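PDB 3I44: aldehyde dehydrogenase from Bartonella henselae, which probably oxidises aldehydes to the corresponding carboxylic acids with a nicotinamide cofactor, as members of the aldehyde dehydrogenase family do. Local coordinates for residues Gln77-Lys80 with Glu86-Gly89; Leu186-Thr191 with Glu487-Lys492; Pro306-Val311 with Arg398-Glu403; Ala314-Ala319 with Phe390-Pro395. The protein carries 1 engineered substitution. All coordinates share one frame; numbering follows the deposited sequence.

Contact 1 of 4, residues Gln77-Lys80 with Glu86-Gly89; sequences QTWK and ERLG
The guanidinium group of R87 is gripped by two hydrogen bonds: NE bonds T82 OG1 and NH1 bonds the carbonyl of L187. K80 O comes near as well, 3.2 Å from R87 NH2, at the edge of the group and in its plane. T82, in the turn between helices 62-79 and 84-100, also bonds through its hydroxyl to W79 O, so one threonine ties the last turn of the first helix to the arginine of the second. R87 spans this distance because its chain runs extended from CG to NE. On the way its CG packs 3.9 Å from W79 CZ2, approaching the indole obliquely. The ring is carried there with CG anti to the backbone N (chi1 178°). R87 CZ is 5.8 Å from the centroid of the five-membered ring, at most a weak cation-pi attraction. On the exposed side, K80 curls its chain back so that NZ bonds Q77 O at 3.1 Å, a positive end well suited to the C-terminus of a helix. At this corner between two consecutive helices, a buried arginine probably keeps its charge by sharing it among carbonyl and hydroxyl oxygens, while the W79 indole packs on its CG.

Contact 2 of 4, residues Leu186-Thr191 with Glu487-Lys492; sequences LLAGCT and EFLDTK
The phenyl ring of F488 is met obliquely by C190 SG, and the ring itself runs on to M243 and S245 of strand 243-247. What F488 offers to the segment 186-191 is therefore mainly its CB and its carbonyl oxygen. A188, at the end of helix 174-188, directs its methyl group toward them: A188 CB lies 3.6 Å from F488 CB and also 3.6 Å from L489 CD2, so one small side chain fits between two large ones. L489 turns a branch to it with CG anti to the carbonyl carbon (chi1 -65°). C190 SG rests 3.4 Å from F488 O and 4.0 Å from F488 CB, a compact, polarisable atom that tolerates both. Between A188 and C190 the chain turns through G189 in a Schellman motif, with G189 N bonded to L186 O at 2.9 Å and a positive phi (92°) that glycine adopts readily. The turn ends the helix of a beta-alpha-beta crossover linking parallel strands 156-168 and 191-195, while strand 489-494 pairs antiparallel with 156-168. Further along that strand, D490 forms salt bridges with R451 and R476 of the second subunit. No hydrogen bond joins the two segments, which implies that dispersion and close fit carry this buried contact, the directional bonds being left to the sheet and the subunit interface.

Contact 3 of 4, residues Pro306-Val311 with Arg398-Glu403; sequences PTRMLV and RIFREE
R308 lays its CD over one face of the F400 ring. This carbon is 3.9 Å from the ring centroid and displaced toward the rim, a CH-pi contact, and R308 CD also lies 3.4 Å from F400 O. Two torsions shape the arginine: CG stands anti to the carbonyl carbon, and a bend at chi3 (-65°) turns the chain after CD so that the guanidinium group stands edge-on above the same face, off-centre. The two planes are 88° apart, and NH1 of R308 sits 3.4 Å from F400 CZ. R308 CZ to the F400 ring centroid is 4.9 Å, an off-centre cation-pi interaction. F400 reaches this place because its CG is anti to the backbone N (chi1 -173°), which swings the ring from its short helix toward the strand. Arginine suits the site since it brings both a greasy stem for the ring and nitrogens for backbone carbonyls: NH2 bonds K274 O and A424 O, and NH1 bonds L423 O. On the far flank of the same helical turn, R398 grips E402 side-on, NE to OE2 and NH2 to OE1, each 2.9 Å, and its NH1 reaches D356 of helix 348-363. The contact thus joins strand 308-312, which runs between strands 276-279 and 408-414 of the parallel part of the seven-stranded sheet, to helix 398-401, a short element linking strands 388-391 and 408-414, against which helix 348-363 packs.

Contact 4 of 4, residues Ala314-Ala319 with Phe390-Pro395; sequences AIYDKA and FADVKP
The hydroxyl of Y316 is clasped by D392 in two ways, joining helix 316-329 to the end of strand 388-391 in an alpha/beta fold built on a mixed, largely parallel seven-stranded sheet, probably the catalytic domain, as in the aldehyde dehydrogenase family. Y316 OH donates to D392 OD1 at 2.6 Å and accepts from D392 N at 2.7 Å, so one residue supplies both an acceptor and a donor to the same oxygen. The small methyl group of A391 lies alongside, its CB 3.7 Å from Y316 OH, compatible with the close approach of that oxygen to D392 N. The ring meets OD1 at its edge, in the ring plane, and is turned 73° from the carboxylate. Tyrosine suits the place because its long, flat side chain crosses the gap between elements whose nearest CA atoms, those of Y316 and A391, are 9.3 Å apart; it extends with CG anti to the backbone N, and on the way packs against P413 of strand 408-414. The next shell fixes the aspartate. D392 leaves its strand with positive phi (50°), a left-handed conformation that presents its N-H and its carboxylate to the same hydroxyl, and OD2 bonds T367 OG1 at the start of the neighbouring strand 367-370. Y316 is positioned by its helix, as the first residue after I315 at the N-cap position, and A319 N bonds I315 O at 2.8 Å. At the centre, the tyrosine oxygen meets D392 OD1 from above the carboxylate, 62° out of its plane.

How the contacts relate
The contacts form two touching pairs at opposite sides of the chain. In the first, W79 NE1 of contact 1 lies 3.1 Å from C190 O of contact 2, setting the helical corner against the end of helix 174-188; the centres lie about 11 Å apart. Contacts 3 and 4, also about 11 Å apart, share one sheet: strand 308-312 leads into helix 316-329, strand 388-391 into helix 398-401, and F400 packs on P395. The residues that touch in contacts 2 and 3 are all buried, whereas contacts 1 and 4 lie farther out and include more exposed ones. Contact 4 alone has clear hydrogen bonds across its segments; contacts 1 and 3 set an arginine against an aromatic ring, and contact 2 is mainly apolar.

Contact 1 of 4, residues Gln77-Lys80 with Glu86-Gly89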
loop_
_atom_site.group_PDB
_atom_site.type_symbol
_atom_site.label_atom_id
_atom_site.label_comp_id
_atom_site.label_asym_id
_atom_site.label_seq_id
_atom_site.Cartn_x
_atom_site.Cartn_y
_atom_site.Cartn_z
ATOM N N GLN A 77 24.441 2.271 -1.083
ATOM C CA GLN A 77 25.133 3.311 -0.345
ATOM C C GLN A 77 25.724 4.392 -1.264
ATOM O O GLN A 77 25.708 5.572 -0.920
ATOM C CB GLN A 77 26.206 2.669 0.563
ATOM C CG GLN A 77 25.589 1.786 1.698
ATOM C CD GLN A 77 24.548 2.549 2.542
ATOM O OE1 GLN A 77 24.833 3.653 3.032
ATOM N NE2 GLN A 77 23.343 1.981 2.701
ATOM N N THR A 78 26.216 4.013 -2.437
ATOM C CA THR A 78 26.748 5.011 -3.387
ATOM C C THR A 78 25.777 5.358 -4.527
ATOM O O THR A 78 25.787 6.490 -4.992
ATOM C CB THR A 78 28.069 4.554 -4.006
ATOM O OG1 THR A 78 27.910 3.218 -4.492
ATOM C CG2 THR A 78 29.188 4.598 -2.979
ATOM N N TRP A 79 24.943 4.402 -4.963
ATOM C CA TRP A 79 23.949 4.643 -6.035
ATOM C C TRP A 79 22.883 5.686 -5.639
ATOM O O TRP A 79 22.444 6.489 -6.471
ATOM C CB TRP A 79 23.286 3.314 -6.485
ATOM C CG TRP A 79 22.226 3.457 -7.535
ATOM C CD1 TRP A 79 20.889 3.310 -7.354
ATOM C CD2 TRP A 79 22.405 3.832 -8.905
ATOM N NE1 TRP A 79 20.218 3.539 -8.519
ATOM C CE2 TRP A 79 21.126 3.871 -9.494
ATOM C CE3 TRP A 79 23.528 4.132 -9.700
ATOM C CZ2 TRP A 79 20.926 4.190 -10.859
ATOM C CZ3 TRP A 79 23.328 4.442 -11.058
ATOM C CH2 TRP A 79 22.041 4.465 -11.617
ATOM N N LYS A 80 22.474 5.672 -4.370
ATOM C CA LYS A 80 21.498 6.651 -3.859
ATOM C C LYS A 80 21.997 8.107 -3.878
ATOM O O LYS A 80 21.196 9.013 -3.810
ATOM C CB LYS A 80 21.001 6.273 -2.444
ATOM C CG LYS A 80 21.982 6.584 -1.312
ATOM C CD LYS A 80 21.503 6.034 0.041
ATOM C CE LYS A 80 22.215 6.680 1.245
ATOM N NZ LYS A 80 23.675 6.317 1.353
ATOM N N GLU A 86 22.530 12.002 -13.797
ATOM C CA GLU A 86 23.337 10.823 -14.132
ATOM C C GLU A 86 22.473 9.554 -14.301
ATOM O O GLU A 86 22.712 8.758 -15.178
ATOM C CB GLU A 86 24.305 10.508 -13.015
ATOM C CG GLU A 86 25.471 11.478 -12.747
ATOM C CD GLU A 86 26.102 11.149 -11.371
ATOM O OE1 GLU A 86 25.991 11.975 -10.434
ATOM O OE2 GLU A 86 26.604 9.999 -11.219
ATOM N N ARG A 87 21.493 9.362 -13.420
ATOM C CA ARG A 87 20.522 8.268 -13.554
ATOM C C ARG A 87 19.729 8.310 -14.854
ATOM O O ARG A 87 19.551 7.281 -15.497
ATOM C CB ARG A 87 19.529 8.259 -12.392
ATOM C CG ARG A 87 20.125 7.976 -11.033
ATOM C CD ARG A 87 19.022 8.146 -9.988
ATOM N NE ARG A 87 19.550 8.424 -8.676
ATOM C CZ ARG A 87 18.835 8.812 -7.637
ATOM N NH1 ARG A 87 17.531 9.011 -7.743
ATOM N NH2 ARG A 87 19.453 9.006 -6.467
ATOM N N LEU A 88 19.236 9.487 -15.246
ATOM C CA LEU A 88 18.589 9.607 -16.535
ATOM C C LEU A 88 19.549 9.229 -17.677
ATOM O O LEU A 88 19.147 8.584 -18.638
ATOM C CB LEU A 88 18.054 10.999 -16.741
ATOM C CG LEU A 88 17.284 11.257 -18.035
ATOM C CD1 LEU A 88 16.041 10.402 -18.064
ATOM C CD2 LEU A 88 16.937 12.776 -18.129
ATOM N N GLY A 89 20.809 9.627 -17.568
ATOM C CA GLY A 89 21.800 9.292 -18.596
ATOM C C GLY A 89 21.982 7.784 -18.725
ATOM O O GLY A 89 22.135 7.270 -19.840
#

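Contact 2 of 4, residues Leu186-Thr191 with Glu487-Lys492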
loop_
_atom_site.group_PDB
_atom_site.type_symbol
_atom_site.label_atom_id
_atom_site.label_comp_id
_atom_site.label_asym_id
_atom_site.label_seq_id
_atom_site.Cartn_x
_atom_site.Cartn_y
_atom_site.Cartn_z
ATOM N N LEU A 186 15.539 2.262 -10.906
ATOM C CA LEU A 186 16.746 3.016 -11.259
ATOM C C LEU A 186 16.575 4.526 -11.026
ATOM O O LEU A 186 17.342 5.155 -10.279
ATOM C CB LEU A 186 17.148 2.710 -12.701
ATOM C CG LEU A 186 17.685 1.275 -12.905
ATOM C CD1 LEU A 186 17.947 0.997 -14.404
ATOM C CD2 LEU A 186 18.919 0.972 -11.984
ATOM N N LEU A 187 15.549 5.104 -11.628
ATOM C CA LEU A 187 15.375 6.570 -11.580
ATOM C C LEU A 187 15.162 7.075 -10.146
ATOM O O LEU A 187 15.667 8.133 -9.775
ATOM C CB LEU A 187 14.241 6.964 -12.520
ATOM C CG LEU A 187 14.485 6.740 -14.003
ATOM C CD1 LEU A 187 13.166 6.921 -14.811
ATOM C CD2 LEU A 187 15.624 7.683 -14.516
ATOM N N ALA A 188 14.460 6.269 -9.330
ATOM C CA ALA A 188 14.185 6.581 -7.938
ATOM C C ALA A 188 15.455 6.511 -7.051
ATOM O O ALA A 188 15.458 7.040 -5.943
ATOM C CB ALA A 188 13.100 5.656 -7.370
ATOM N N GLY A 189 16.513 5.886 -7.546
ATOM C CA GLY A 189 17.756 5.718 -6.763
ATOM C C GLY A 189 17.842 4.416 -5.955
ATOM O O GLY A 189 18.686 4.296 -5.038
ATOM N N CYS A 190 16.967 3.465 -6.265
ATOM C CA CYS A 190 16.982 2.141 -5.631
ATOM C C CYS A 190 17.964 1.211 -6.308
ATOM O O CYS A 190 18.274 1.394 -7.474
ATOM C CB CYS A 190 15.608 1.492 -5.696
ATOM S SG CYS A 190 14.350 2.339 -4.785
ATOM N N THR A 191 18.401 0.184 -5.588
ATOM C CA THR A 191 19.074 -0.983 -6.168
ATOM C C THR A 191 18.098 -2.171 -6.034
ATOM O O THR A 191 17.064 -2.092 -5.322
ATOM C CB THR A 191 20.415 -1.257 -5.462
ATOM O OG1 THR A 191 20.159 -1.571 -4.098
ATOM C CG2 THR A 191 21.346 0.002 -5.512
ATOM N N GLU A 487 6.112 4.721 -6.782
ATOM C CA GLU A 487 6.055 3.473 -6.034
ATOM C C GLU A 487 7.432 3.093 -5.460
ATOM O O GLU A 487 7.500 2.324 -4.510
ATOM C CB GLU A 487 5.532 2.315 -6.906
ATOM C CG GLU A 487 4.082 2.420 -7.377
ATOM C CD GLU A 487 3.525 1.065 -7.857
ATOM O OE1 GLU A 487 4.210 0.362 -8.644
ATOM O OE2 GLU A 487 2.405 0.720 -7.431
ATOM N N PHE A 488 8.526 3.609 -6.022
ATOM C CA PHE A 488 9.885 3.305 -5.501
ATOM C C PHE A 488 10.480 4.399 -4.582
ATOM O O PHE A 488 11.695 4.396 -4.263
ATOM C CB PHE A 488 10.822 2.939 -6.657
ATOM C CG PHE A 488 10.470 1.609 -7.295
ATOM C CD1 PHE A 488 10.915 0.418 -6.736
ATOM C CD2 PHE A 488 9.674 1.556 -8.441
ATOM C CE1 PHE A 488 10.554 -0.811 -7.307
ATOM C CE2 PHE A 488 9.320 0.337 -9.023
ATOM C CZ PHE A 488 9.753 -0.840 -8.457
ATOM N N LEU A 489 9.614 5.317 -4.151
ATOM C CA LEU A 489 10.021 6.440 -3.278
ATOM C C LEU A 489 9.212 6.450 -1.994
ATOM O O LEU A 489 8.033 6.145 -2.028
ATOM C CB LEU A 489 9.756 7.780 -4.007
ATOM C CG LEU A 489 10.629 7.928 -5.261
ATOM C CD1 LEU A 489 10.191 9.089 -6.179
ATOM C CD2 LEU A 489 12.082 8.065 -4.827
ATOM N N ASP A 490 9.856 6.832 -0.882
ATOM C CA ASP A 490 9.189 7.225 0.331
ATOM C C ASP A 490 9.075 8.739 0.324
ATOM O O ASP A 490 9.953 9.456 -0.217
ATOM C CB ASP A 490 9.970 6.800 1.598
ATOM C CG ASP A 490 9.668 5.358 2.043
ATOM O OD1 ASP A 490 8.504 4.950 1.966
ATOM O OD2 ASP A 490 10.607 4.648 2.503
ATOM N N THR A 491 8.016 9.216 0.934
ATOM C CA THR A 491 7.852 10.626 1.171
ATOM C C THR A 491 8.309 11.010 2.583
ATOM O O THR A 491 8.073 10.286 3.565
ATOM C CB THR A 491 6.415 11.072 0.995
ATOM O OG1 THR A 491 5.553 10.166 1.661
ATOM C CG2 THR A 491 6.013 11.120 -0.525
ATOM N N LYS A 492 8.875 12.211 2.657
ATOM C CA LYS A 492 9.349 12.796 3.889
ATOM C C LYS A 492 8.894 14.263 3.963
ATOM O O LYS A 492 9.189 15.061 3.064
ATOM C CB LYS A 492 10.871 12.721 3.945
ATOM C CG LYS A 492 11.470 13.204 5.254
ATOM C CD LYS A 492 12.934 13.516 5.128
ATOM C CE LYS A 492 13.748 12.296 5.127
ATOM N NZ LYS A 492 15.109 12.522 4.640
#

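Contact 3 of 4, residues Pro306-Val311 with Arg398-Glu403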
loop_
_atom_site.group_PDB
_atom_site.type_symbol
_atom_site.label_atom_id
_atom_site.label_comp_id
_atom_site.label_asym_id
_atom_site.label_seq_id
_atom_site.Cartn_x
_atom_site.Cartn_y
_atom_site.Cartn_z
ATOM N N PRO A 306 -10.172 -8.562 -22.672
ATOM C CA PRO A 306 -11.621 -8.466 -22.549
ATOM C C PRO A 306 -12.273 -9.836 -22.824
ATOM O O PRO A 306 -12.705 -10.141 -23.947
ATOM C CB PRO A 306 -11.985 -7.428 -23.611
ATOM C CG PRO A 306 -10.980 -7.646 -24.682
ATOM C CD PRO A 306 -9.700 -7.972 -23.939
ATOM N N THR A 307 -12.375 -10.633 -21.776
ATOM C CA THR A 307 -12.766 -12.029 -21.892
ATOM C C THR A 307 -14.250 -12.307 -21.649
ATOM O O THR A 307 -14.716 -13.387 -21.975
ATOM C CB THR A 307 -11.867 -12.913 -20.986
ATOM O OG1 THR A 307 -11.896 -12.440 -19.627
ATOM C CG2 THR A 307 -10.421 -12.849 -21.469
ATOM N N ARG A 308 -14.991 -11.350 -21.104
ATOM C CA ARG A 308 -16.444 -11.471 -20.943
ATOM C C ARG A 308 -17.104 -10.399 -21.793
ATOM O O ARG A 308 -17.050 -9.201 -21.466
ATOM C CB ARG A 308 -16.884 -11.311 -19.495
ATOM C CG ARG A 308 -16.371 -12.417 -18.564
ATOM C CD ARG A 308 -16.835 -12.139 -17.143
ATOM N NE ARG A 308 -16.243 -10.904 -16.609
ATOM C CZ ARG A 308 -16.854 -10.038 -15.802
ATOM N NH1 ARG A 308 -18.103 -10.232 -15.407
ATOM N NH2 ARG A 308 -16.218 -8.930 -15.421
ATOM N N MET A 309 -17.703 -10.812 -22.903
ATOM C CA MET A 309 -18.348 -9.861 -23.790
ATOM C C MET A 309 -19.822 -9.817 -23.454
ATOM O O MET A 309 -20.541 -10.819 -23.650
ATOM C CB MET A 309 -18.111 -10.242 -25.239
ATOM C CG MET A 309 -18.597 -9.184 -26.259
ATOM S SD MET A 309 -18.329 -9.666 -28.003
ATOM C CE MET A 309 -16.614 -9.291 -28.294
ATOM N N LEU A 310 -20.275 -8.663 -22.954
ATOM C CA LEU A 310 -21.660 -8.472 -22.522
ATOM C C LEU A 310 -22.329 -7.628 -23.596
ATOM O O LEU A 310 -21.949 -6.478 -23.809
ATOM C CB LEU A 310 -21.731 -7.816 -21.131
ATOM C CG LEU A 310 -20.700 -8.272 -20.061
ATOM C CD1 LEU A 310 -20.879 -7.493 -18.781
ATOM C CD2 LEU A 310 -20.778 -9.776 -19.761
ATOM N N VAL A 311 -23.280 -8.227 -24.310
ATOM C CA VAL A 311 -23.869 -7.623 -25.508
ATOM C C VAL A 311 -25.350 -7.285 -25.336
ATOM O O VAL A 311 -26.154 -8.108 -24.849
ATOM C CB VAL A 311 -23.695 -8.538 -26.729
ATOM C CG1 VAL A 311 -24.172 -7.823 -28.015
ATOM C CG2 VAL A 311 -22.228 -8.961 -26.868
ATOM N N ARG A 398 -17.705 -21.663 -14.538
ATOM C CA ARG A 398 -16.295 -21.457 -14.337
ATOM C C ARG A 398 -15.694 -20.491 -15.375
ATOM O O ARG A 398 -14.806 -19.709 -15.027
ATOM C CB ARG A 398 -15.519 -22.776 -14.365
ATOM C CG ARG A 398 -15.847 -23.733 -13.184
ATOM C CD ARG A 398 -14.927 -24.971 -13.220
ATOM N NE ARG A 398 -13.522 -24.584 -13.105
ATOM C CZ ARG A 398 -12.494 -25.300 -13.558
ATOM N NH1 ARG A 398 -12.677 -26.468 -14.170
ATOM N NH2 ARG A 398 -11.266 -24.837 -13.409
ATOM N N ILE A 399 -16.135 -20.584 -16.635
ATOM C CA ILE A 399 -15.548 -19.765 -17.707
ATOM C C ILE A 399 -15.897 -18.287 -17.524
ATOM O O ILE A 399 -15.188 -17.424 -18.043
ATOM C CB ILE A 399 -15.931 -20.246 -19.167
ATOM C CG1 ILE A 399 -17.453 -20.392 -19.367
ATOM C CG2 ILE A 399 -15.237 -21.547 -19.492
ATOM C CD1 ILE A 399 -17.852 -20.743 -20.812
ATOM N N PHE A 400 -16.985 -18.002 -16.801
ATOM C CA PHE A 400 -17.341 -16.635 -16.439
ATOM C C PHE A 400 -16.451 -16.108 -15.305
ATOM O O PHE A 400 -16.088 -14.939 -15.299
ATOM C CB PHE A 400 -18.802 -16.574 -16.034
ATOM C CG PHE A 400 -19.342 -15.174 -15.782
ATOM C CD1 PHE A 400 -19.884 -14.429 -16.814
ATOM C CD2 PHE A 400 -19.366 -14.631 -14.496
ATOM C CE1 PHE A 400 -20.416 -13.185 -16.584
ATOM C CE2 PHE A 400 -19.894 -13.369 -14.265
ATOM C CZ PHE A 400 -20.440 -12.654 -15.317
ATOM N N ARG A 401 -16.061 -16.980 -14.367
ATOM C CA ARG A 401 -15.430 -16.514 -13.123
ATOM C C ARG A 401 -13.932 -16.579 -13.122
ATOM O O ARG A 401 -13.283 -15.743 -12.492
ATOM C CB ARG A 401 -15.919 -17.303 -11.916
ATOM C CG ARG A 401 -17.381 -17.304 -11.760
ATOM C CD ARG A 401 -17.766 -17.048 -10.328
ATOM N NE ARG A 401 -19.077 -16.433 -10.347
ATOM C CZ ARG A 401 -19.364 -15.163 -10.071
ATOM N NH1 ARG A 401 -18.448 -14.279 -9.657
ATOM N NH2 ARG A 401 -20.629 -14.800 -10.168
ATOM N N GLU A 402 -13.375 -17.565 -13.797
ATOM C CA GLU A 402 -11.953 -17.841 -13.667
ATOM C C GLU A 402 -11.207 -17.268 -14.821
ATOM O O GLU A 402 -11.683 -17.301 -15.968
ATOM C CB GLU A 402 -11.678 -19.346 -13.568
ATOM C CG GLU A 402 -12.122 -19.951 -12.257
ATOM C CD GLU A 402 -12.030 -21.470 -12.233
ATOM O OE1 GLU A 402 -11.048 -22.055 -12.736
ATOM O OE2 GLU A 402 -12.958 -22.078 -11.688
ATOM N N GLU A 403 -10.010 -16.774 -14.539
ATOM C CA GLU A 403 -9.167 -16.254 -15.596
ATOM C C GLU A 403 -8.630 -17.458 -16.356
ATOM O O GLU A 403 -8.003 -18.290 -15.759
ATOM C CB GLU A 403 -8.019 -15.438 -15.032
ATOM C CG GLU A 403 -7.195 -14.787 -16.114
ATOM C CD GLU A 403 -6.120 -13.879 -15.554
ATOM O OE1 GLU A 403 -5.476 -14.284 -14.560
ATOM O OE2 GLU A 403 -5.911 -12.784 -16.125
#

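Contact 4 of 4, residues Ala314-Ala319 with Phe390-Pro395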
loop_
_atom_site.group_PDB
_atom_site.type_symbol
_atom_site.label_atom_id
_atom_site.label_comp_id
_atom_site.label_asym_id
_atom_site.label_seq_id
_atom_site.Cartn_x
_atom_site.Cartn_y
_atom_site.Cartn_z
ATOM N N ALA A 314 -30.549 -6.741 -28.445
ATOM C CA ALA A 314 -30.762 -6.426 -29.871
ATOM C C ALA A 314 -29.641 -6.889 -30.807
ATOM O O ALA A 314 -29.927 -7.209 -31.928
ATOM C CB ALA A 314 -31.007 -4.928 -30.061
ATOM N N ILE A 315 -28.370 -6.916 -30.382
ATOM C CA ILE A 315 -27.277 -7.323 -31.303
ATOM C C ILE A 315 -26.552 -8.606 -30.870
ATOM O O ILE A 315 -25.469 -8.943 -31.371
ATOM C CB ILE A 315 -26.253 -6.185 -31.563
ATOM C CG1 ILE A 315 -25.671 -5.687 -30.244
ATOM C CG2 ILE A 315 -26.916 -5.002 -32.370
ATOM C CD1 ILE A 315 -24.283 -5.125 -30.365
ATOM N N TYR A 316 -27.182 -9.344 -29.960
ATOM C CA TYR A 316 -26.616 -10.583 -29.433
ATOM C C TYR A 316 -26.397 -11.647 -30.521
ATOM O O TYR A 316 -25.317 -12.239 -30.618
ATOM C CB TYR A 316 -27.534 -11.104 -28.317
ATOM C CG TYR A 316 -27.039 -12.331 -27.598
ATOM C CD1 TYR A 316 -25.721 -12.422 -27.156
ATOM C CD2 TYR A 316 -27.905 -13.408 -27.334
ATOM C CE1 TYR A 316 -25.274 -13.552 -26.484
ATOM C CE2 TYR A 316 -27.469 -14.535 -26.648
ATOM C CZ TYR A 316 -26.155 -14.607 -26.231
ATOM O OH TYR A 316 -25.709 -15.716 -25.570
ATOM N N ASP A 317 -27.403 -11.887 -31.361
ATOM C CA ASP A 317 -27.234 -12.850 -32.468
ATOM C C ASP A 317 -26.126 -12.416 -33.414
ATOM O O ASP A 317 -25.273 -13.241 -33.819
ATOM C CB ASP A 317 -28.560 -13.070 -33.237
ATOM C CG ASP A 317 -29.569 -13.902 -32.449
ATOM O OD1 ASP A 317 -29.202 -14.599 -31.467
ATOM O OD2 ASP A 317 -30.760 -13.860 -32.820
ATOM N N LYS A 318 -26.108 -11.124 -33.744
ATOM C CA LYS A 318 -25.007 -10.566 -34.547
ATOM C C LYS A 318 -23.620 -10.764 -33.889
ATOM O O LYS A 318 -22.625 -11.109 -34.554
ATOM C CB LYS A 318 -25.257 -9.077 -34.827
ATOM C CG LYS A 318 -24.171 -8.434 -35.666
ATOM C CD LYS A 318 -24.618 -7.074 -36.164
ATOM C CE LYS A 318 -23.614 -6.499 -37.144
ATOM N NZ LYS A 318 -24.163 -5.246 -37.785
ATOM N N ALA A 319 -23.561 -10.562 -32.576
ATOM C CA ALA A 319 -22.311 -10.765 -31.829
ATOM C C ALA A 319 -21.812 -12.209 -31.944
ATOM O O ALA A 319 -20.622 -12.456 -32.237
ATOM C CB ALA A 319 -22.486 -10.352 -30.354
ATOM N N PHE A 390 -17.714 -19.219 -26.494
ATOM C CA PHE A 390 -18.929 -19.671 -25.827
ATOM C C PHE A 390 -19.958 -18.559 -25.799
ATOM O O PHE A 390 -19.587 -17.390 -25.648
ATOM C CB PHE A 390 -18.619 -20.087 -24.384
ATOM C CG PHE A 390 -17.838 -21.357 -24.264
ATOM C CD1 PHE A 390 -18.489 -22.591 -24.313
ATOM C CD2 PHE A 390 -16.458 -21.331 -24.114
ATOM C CE1 PHE A 390 -17.766 -23.782 -24.191
ATOM C CE2 PHE A 390 -15.729 -22.507 -23.995
ATOM C CZ PHE A 390 -16.391 -23.741 -24.021
ATOM N N ALA A 391 -21.239 -18.920 -25.931
ATOM C CA ALA A 391 -22.363 -18.000 -25.808
ATOM C C ALA A 391 -23.335 -18.554 -24.768
ATOM O O ALA A 391 -23.166 -19.694 -24.305
ATOM C CB ALA A 391 -23.071 -17.776 -27.162
ATOM N N ASP A 392 -24.333 -17.750 -24.395
ATOM C CA ASP A 392 -25.254 -18.089 -23.309
ATOM C C ASP A 392 -24.494 -18.514 -22.042
ATOM O O ASP A 392 -24.842 -19.503 -21.392
ATOM C CB ASP A 392 -26.222 -19.172 -23.789
ATOM C CG ASP A 392 -26.806 -18.826 -25.148
ATOM O OD1 ASP A 392 -27.320 -17.687 -25.260
ATOM O OD2 ASP A 392 -26.706 -19.651 -26.101
ATOM N N VAL A 393 -23.439 -17.771 -21.700
ATOM C CA VAL A 393 -22.662 -18.072 -20.504
ATOM C C VAL A 393 -23.405 -17.446 -19.338
ATOM O O VAL A 393 -24.025 -16.399 -19.482
ATOM C CB VAL A 393 -21.230 -17.533 -20.596
ATOM C CG1 VAL A 393 -20.472 -17.813 -19.277
ATOM C CG2 VAL A 393 -20.498 -18.146 -21.813
ATOM N N LYS A 394 -23.401 -18.131 -18.209
ATOM C CA LYS A 394 -24.108 -17.686 -17.019
ATOM C C LYS A 394 -23.078 -17.384 -15.920
ATOM O O LYS A 394 -21.999 -17.994 -15.911
ATOM C CB LYS A 394 -25.041 -18.794 -16.518
ATOM C CG LYS A 394 -26.129 -19.230 -17.503
ATOM C CD LYS A 394 -27.266 -18.242 -17.531
ATOM C CE LYS A 394 -28.309 -18.607 -18.598
ATOM N NZ LYS A 394 -29.297 -19.566 -18.008
ATOM N N PRO A 395 -23.415 -16.465 -14.989
ATOM C CA PRO A 395 -22.514 -16.042 -13.906
ATOM C C PRO A 395 -21.907 -17.147 -13.041
ATOM O O PRO A 395 -20.828 -16.951 -12.481
ATOM C CB PRO A 395 -23.403 -15.135 -13.031
ATOM C CG PRO A 395 -24.434 -14.593 -13.966
ATOM C CD PRO A 395 -24.718 -15.761 -14.905
#